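Local coordinates for protein pyridine synthase TbtD (Thermobispora bispora, PDB 5WA4) that probably forms the central pyridine ring of the thiopeptide thiomuracin by a formal [4+2] aza-cycloaddition, and binds the leader peptide of its substrate, at residues R188-R202 and H333-A347. Numbering follows the deposited sequence.
Sequences RTSLRSHAEAYLARR and HQRFLVCHLAADAAA
Tyr-198 OH is held by two nitrogens. It is hydrogen-bonded to His-333 ND1 at 2.8 Å, meeting the imidazole at its edge, in plane. Arg-202 NH1 donates to the same Tyr-198 OH at 2.9 Å, with the oxygen in the guanidinium plane. The Arg-202 NE salt bridge to Asp-204 helps to fix that guanidinium. Phe-336 packs against the base of the Tyr-198 side chain. Tyr-198 CB sits over the centre of the Phe-336 ring, 3.4 Å from the centroid, in a CH-pi contact. The two rings lie almost parallel, but offset enough that little of one covers the other. The chi1 of His-194 (-168°) turns its ring away from its own backbone N, and one face meets Phe-336 CE1, with the planes at 47°. His-194 NE2 accepts a bond from Arg-335 NH1 at 3.2 Å, and Tyr-322 of helix 307-328 stacks on the ring. Next along, Ala-195 CB lies against His-340 CB at 3.7 Å. Arg-192 is a knob among His-340, Ala-343, Asp-344 and Ala-347. Two bends in its chain lay one guanidinium face on Ala-343 CB, and NH2 forms a salt bridge with Asp-344 OD1. Arg-188 CB lies against Ala-346 CB at 3.5 Å. Arg-192 NH1 and Arg-188 NH2 form salt bridges with Glu-210 and Asp-214 of a neighbouring subunit. The segment axes run at 140°, roughly antiparallel. The chemistry is divided: aromatic rings and histidine bonds join one end, while arginines at the other also tie the helix pair to that subunit.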
loop_
_atom_site.group_PDB
_atom_site.type_symbol
_atom_site.label_atom_id
_atom_site.label_comp_id
_atom_site.label_asym_id
_atom_site.label_seq_id
_atom_site.Cartn_x
_atom_site.Cartn_y
_atom_site.Cartn_z
ATOM N N ARG E 188 5.787 21.982 -21.443
ATOM C CA ARG E 188 6.043 20.751 -22.183
ATOM C C ARG E 188 5.972 19.576 -21.232
ATOM O O ARG E 188 5.557 18.492 -21.621
ATOM C CB ARG E 188 7.397 20.792 -22.882
ATOM C CG ARG E 188 8.572 20.898 -21.937
ATOM C CD ARG E 188 9.778 21.465 -22.649
ATOM N NE ARG E 188 10.872 21.627 -21.709
ATOM C CZ ARG E 188 11.825 20.727 -21.509
ATOM N NH1 ARG E 188 11.844 19.601 -22.207
ATOM N NH2 ARG E 188 12.773 20.964 -20.619
ATOM N N THR E 189 6.349 19.818 -19.975
ATOM C CA THR E 189 6.243 18.828 -18.907
ATOM C C THR E 189 4.847 18.225 -18.813
ATOM O O THR E 189 4.709 17.020 -18.616
ATOM C CB THR E 189 6.637 19.457 -17.558
ATOM O OG1 THR E 189 7.996 19.917 -17.643
ATOM C CG2 THR E 189 6.489 18.468 -16.409
ATOM N N SER E 190 3.810 19.041 -18.978
ATOM C CA SER E 190 2.448 18.516 -18.871
ATOM C C SER E 190 2.075 17.733 -20.124
ATOM O O SER E 190 1.171 16.882 -20.092
ATOM C CB SER E 190 1.443 19.640 -18.623
ATOM O OG SER E 190 1.179 20.363 -19.813
ATOM N N LEU E 191 2.776 18.029 -21.221
ATOM C CA LEU E 191 2.654 17.258 -22.453
ATOM C C LEU E 191 3.334 15.902 -22.334
ATOM O O LEU E 191 2.791 14.899 -22.786
ATOM C CB LEU E 191 3.235 18.034 -23.619
ATOM C CG LEU E 191 2.347 19.198 -24.049
ATOM C CD1 LEU E 191 2.789 19.732 -25.393
ATOM C CD2 LEU E 191 0.887 18.785 -24.097
ATOM N N ARG E 192 4.512 15.853 -21.719
ATOM C CA ARG E 192 5.167 14.561 -21.499
ATOM C C ARG E 192 4.393 13.719 -20.485
ATOM O O ARG E 192 4.112 12.533 -20.709
ATOM C CB ARG E 192 6.612 14.724 -21.025
ATOM C CG ARG E 192 7.308 13.369 -20.871
ATOM C CD ARG E 192 8.713 13.322 -21.471
ATOM N NE ARG E 192 8.774 13.324 -22.929
ATOM C CZ ARG E 192 9.645 14.045 -23.635
ATOM N NH1 ARG E 192 10.526 14.833 -23.029
ATOM N NH2 ARG E 192 9.642 13.985 -24.956
ATOM N N SER E 193 4.050 14.353 -19.370
ATOM C CA SER E 193 3.337 13.684 -18.297
ATOM C C SER E 193 2.097 12.897 -18.774
ATOM O O SER E 193 1.847 11.786 -18.299
ATOM C CB SER E 193 2.945 14.717 -17.242
ATOM O OG SER E 193 1.980 14.178 -16.370
ATOM N N HIS E 194 1.349 13.473 -19.719
ATOM C CA HIS E 194 0.110 12.876 -20.215
ATOM C C HIS E 194 0.427 11.571 -20.904
ATOM O O HIS E 194 -0.181 10.540 -20.593
ATOM C CB HIS E 194 -0.611 13.836 -21.171
ATOM C CG HIS E 194 -2.024 13.455 -21.509
ATOM N ND1 HIS E 194 -2.986 13.197 -20.548
ATOM C CD2 HIS E 194 -2.666 13.379 -22.701
ATOM C CE1 HIS E 194 -4.140 12.934 -21.139
ATOM N NE2 HIS E 194 -3.975 13.041 -22.445
ATOM N N ALA E 195 1.401 11.611 -21.819
ATOM C CA ALA E 195 1.770 10.435 -22.607
ATOM C C ALA E 195 2.361 9.348 -21.715
ATOM O O ALA E 195 2.011 8.173 -21.839
ATOM C CB ALA E 195 2.751 10.813 -23.725
ATOM N N GLU E 196 3.245 9.740 -20.808
ATOM C CA GLU E 196 3.836 8.797 -19.872
ATOM C C GLU E 196 2.792 8.067 -19.004
ATOM O O GLU E 196 2.996 6.915 -18.619
ATOM C CB GLU E 196 4.845 9.523 -18.989
ATOM C CG GLU E 196 6.069 9.952 -19.752
ATOM C CD GLU E 196 6.865 8.761 -20.251
ATOM O OE1 GLU E 196 6.792 7.694 -19.591
ATOM O OE2 GLU E 196 7.555 8.884 -21.303
ATOM N N ALA E 197 1.675 8.731 -18.720
ATOM C CA ALA E 197 0.608 8.132 -17.938
ATOM C C ALA E 197 0.021 6.928 -18.678
ATOM O O ALA E 197 -0.200 5.867 -18.099
ATOM C CB ALA E 197 -0.457 9.162 -17.649
ATOM N N TYR E 198 -0.211 7.122 -19.971
ATOM C CA TYR E 198 -0.593 6.062 -20.901
ATOM C C TYR E 198 0.450 4.970 -21.013
ATOM O O TYR E 198 0.111 3.802 -20.975
ATOM C CB TYR E 198 -0.840 6.641 -22.298
ATOM C CG TYR E 198 -1.210 5.648 -23.381
ATOM C CD1 TYR E 198 -2.426 4.978 -23.355
ATOM C CD2 TYR E 198 -0.373 5.427 -24.460
ATOM C CE1 TYR E 198 -2.790 4.103 -24.345
ATOM C CE2 TYR E 198 -0.723 4.535 -25.487
ATOM C CZ TYR E 198 -1.940 3.878 -25.425
ATOM O OH TYR E 198 -2.313 3.001 -26.438
ATOM N N LEU E 199 1.717 5.334 -21.178
ATOM C CA LEU E 199 2.718 4.304 -21.426
ATOM C C LEU E 199 2.849 3.387 -20.199
ATOM O O LEU E 199 2.885 2.170 -20.327
ATOM C CB LEU E 199 4.050 4.931 -21.818
ATOM C CG LEU E 199 4.075 5.595 -23.204
ATOM C CD1 LEU E 199 5.305 6.454 -23.346
ATOM C CD2 LEU E 199 4.079 4.579 -24.273
ATOM N N ALA E 200 2.854 3.967 -19.009
ATOM C CA ALA E 200 2.885 3.183 -17.775
ATOM C C ALA E 200 1.703 2.200 -17.629
ATOM O O ALA E 200 1.814 1.185 -16.945
ATOM C CB ALA E 200 2.924 4.112 -16.595
ATOM N N ARG E 201 0.575 2.508 -18.260
ATOM C CA ARG E 201 -0.584 1.617 -18.253
ATOM C C ARG E 201 -0.394 0.369 -19.146
ATOM O O ARG E 201 -1.040 -0.665 -18.926
ATOM C CB ARG E 201 -1.844 2.383 -18.696
ATOM C CG ARG E 201 -2.377 3.422 -17.685
ATOM C CD ARG E 201 -3.583 4.235 -18.222
ATOM N NE ARG E 201 -4.760 3.408 -18.509
ATOM C CZ ARG E 201 -5.709 3.069 -17.631
ATOM N NH1 ARG E 201 -5.662 3.502 -16.375
ATOM N NH2 ARG E 201 -6.729 2.308 -18.024
ATOM N N ARG E 202 0.470 0.480 -20.158
ATOM C CA ARG E 202 0.688 -0.595 -21.134
ATOM C C ARG E 202 1.870 -1.444 -20.712
ATOM O O ARG E 202 2.939 -0.902 -20.390
ATOM C CB ARG E 202 0.927 -0.038 -22.550
ATOM C CG ARG E 202 -0.351 0.212 -23.324
ATOM C CD ARG E 202 -0.091 0.792 -24.716
ATOM N NE ARG E 202 0.364 -0.191 -25.709
ATOM C CZ ARG E 202 0.037 -0.151 -26.998
ATOM N NH1 ARG E 202 -0.753 0.815 -27.461
ATOM N NH2 ARG E 202 0.493 -1.077 -27.828
ATOM N N HIS E 333 -5.012 6.723 -28.234
ATOM C CA HIS E 333 -3.673 6.314 -28.642
ATOM C C HIS E 333 -3.032 7.365 -29.522
ATOM O O HIS E 333 -1.853 7.704 -29.361
ATOM C CB HIS E 333 -3.716 4.975 -29.399
ATOM C CG HIS E 333 -2.370 4.487 -29.818
ATOM N ND1 HIS E 333 -1.510 3.847 -28.957
ATOM C CD2 HIS E 333 -1.697 4.625 -30.986
ATOM C CE1 HIS E 333 -0.374 3.581 -29.580
ATOM N NE2 HIS E 333 -0.469 4.038 -30.816
ATOM N N GLN E 334 -3.799 7.878 -30.474
ATOM C CA GLN E 334 -3.260 8.924 -31.331
ATOM C C GLN E 334 -2.946 10.158 -30.477
ATOM O O GLN E 334 -1.895 10.785 -30.652
ATOM C CB GLN E 334 -4.227 9.263 -32.467
ATOM C CG GLN E 334 -4.372 8.198 -33.557
ATOM C CD GLN E 334 -5.373 8.600 -34.635
ATOM O OE1 GLN E 334 -6.571 8.743 -34.382
ATOM N NE2 GLN E 334 -4.871 8.818 -35.847
ATOM N N ARG E 335 -3.839 10.490 -29.537
ATOM C CA ARG E 335 -3.622 11.637 -28.650
ATOM C C ARG E 335 -2.328 11.497 -27.860
ATOM O O ARG E 335 -1.490 12.420 -27.873
ATOM C CB ARG E 335 -4.786 11.828 -27.687
ATOM C CG ARG E 335 -4.768 13.219 -26.988
ATOM C CD ARG E 335 -5.461 13.182 -25.620
ATOM N NE ARG E 335 -6.674 12.387 -25.731
ATOM C CZ ARG E 335 -7.052 11.481 -24.841
ATOM N NH1 ARG E 335 -6.315 11.267 -23.762
ATOM N NH2 ARG E 335 -8.173 10.789 -25.032
ATOM N N PHE E 336 -2.138 10.349 -27.199
ATOM C CA PHE E 336 -0.896 10.137 -26.456
ATOM C C PHE E 336 0.344 10.208 -27.345
ATOM O O PHE E 336 1.373 10.742 -26.935
ATOM C CB PHE E 336 -0.950 8.825 -25.697
ATOM C CG PHE E 336 -2.028 8.808 -24.656
ATOM C CD1 PHE E 336 -2.043 9.774 -23.647
ATOM C CD2 PHE E 336 -3.043 7.882 -24.693
ATOM C CE1 PHE E 336 -3.051 9.799 -22.682
ATOM C CE2 PHE E 336 -4.060 7.898 -23.728
ATOM C CZ PHE E 336 -4.065 8.855 -22.725
ATOM N N LEU E 337 0.241 9.728 -28.580
ATOM C CA LEU E 337 1.376 9.791 -29.491
ATOM C C LEU E 337 1.699 11.224 -29.855
ATOM O O LEU E 337 2.865 11.642 -29.808
ATOM C CB LEU E 337 1.095 8.990 -30.757
ATOM C CG LEU E 337 2.057 9.180 -31.926
ATOM C CD1 LEU E 337 3.414 8.614 -31.550
ATOM C CD2 LEU E 337 1.480 8.543 -33.188
ATOM N N VAL E 338 0.672 11.982 -30.227
ATOM C CA VAL E 338 0.847 13.419 -30.482
ATOM C C VAL E 338 1.467 14.201 -29.284
ATOM O O VAL E 338 2.403 14.983 -29.480
ATOM C CB VAL E 338 -0.483 14.045 -30.892
ATOM C CG1 VAL E 338 -0.436 15.541 -30.750
ATOM C CG2 VAL E 338 -0.805 13.643 -32.323
ATOM N N CYS E 339 0.991 13.968 -28.053
ATOM C CA CYS E 339 1.609 14.623 -26.889
ATOM C C CYS E 339 3.045 14.175 -26.747
ATOM O O CYS E 339 3.917 14.964 -26.396
ATOM C CB CYS E 339 0.883 14.326 -25.571
ATOM S SG CYS E 339 -0.859 14.806 -25.463
ATOM N N HIS E 340 3.301 12.900 -26.985
ATOM C CA HIS E 340 4.652 12.429 -26.792
ATOM C C HIS E 340 5.590 13.112 -27.807
ATOM O O HIS E 340 6.715 13.513 -27.464
ATOM C CB HIS E 340 4.726 10.921 -26.909
ATOM C CG HIS E 340 6.090 10.376 -26.663
ATOM N ND1 HIS E 340 6.510 9.960 -25.419
ATOM C CD2 HIS E 340 7.156 10.239 -27.489
ATOM C CE1 HIS E 340 7.765 9.557 -25.494
ATOM N NE2 HIS E 340 8.183 9.723 -26.739
ATOM N N LEU E 341 5.113 13.278 -29.037
ATOM C CA LEU E 341 5.909 13.951 -30.061
ATOM C C LEU E 341 6.057 15.453 -29.776
ATOM O O LEU E 341 7.094 16.047 -30.079
ATOM C CB LEU E 341 5.294 13.727 -31.449
ATOM C CG LEU E 341 5.401 12.282 -31.961
ATOM C CD1 LEU E 341 4.554 12.034 -33.206
ATOM C CD2 LEU E 341 6.865 11.948 -32.207
ATOM N N ALA E 342 5.037 16.079 -29.192
ATOM C CA ALA E 342 5.181 17.491 -28.843
ATOM C C ALA E 342 6.292 17.629 -27.838
ATOM O O ALA E 342 7.168 18.475 -28.006
ATOM C CB ALA E 342 3.914 18.065 -28.305
ATOM N N ALA E 343 6.294 16.773 -26.825
ATOM C CA ALA E 343 7.276 16.924 -25.752
ATOM C C ALA E 343 8.713 16.644 -26.231
ATOM O O ALA E 343 9.658 17.304 -25.795
ATOM C CB ALA E 343 6.916 16.033 -24.554
ATOM N N ASP E 344 8.882 15.678 -27.123
ATOM C CA ASP E 344 10.193 15.471 -27.760
ATOM C C ASP E 344 10.635 16.739 -28.514
ATOM O O ASP E 344 11.753 17.195 -28.345
ATOM C CB ASP E 344 10.178 14.259 -28.729
ATOM C CG ASP E 344 10.452 12.922 -28.031
ATOM O OD1 ASP E 344 10.935 12.914 -26.875
ATOM O OD2 ASP E 344 10.192 11.866 -28.654
ATOM N N ALA E 345 9.748 17.293 -29.338
ATOM C CA ALA E 345 10.031 18.508 -30.092
ATOM C C ALA E 345 10.384 19.688 -29.176
ATOM O O ALA E 345 11.395 20.366 -29.386
ATOM C CB ALA E 345 8.860 18.859 -30.958
ATOM N N ALA E 346 9.552 19.925 -28.160
ATOM C CA ALA E 346 9.808 20.990 -27.196
ATOM C C ALA E 346 11.154 20.813 -26.525
ATOM O O ALA E 346 11.897 21.762 -26.383
ATOM C CB ALA E 346 8.716 21.042 -26.157
ATOM N N ALA E 347 11.472 19.595 -26.119
ATOM C CA ALA E 347 12.726 19.345 -25.416
ATOM C C ALA E 347 13.918 19.740 -26.288
ATOM O O ALA E 347 14.948 20.224 -25.787
ATOM C CB ALA E 347 12.825 17.874 -25.002
#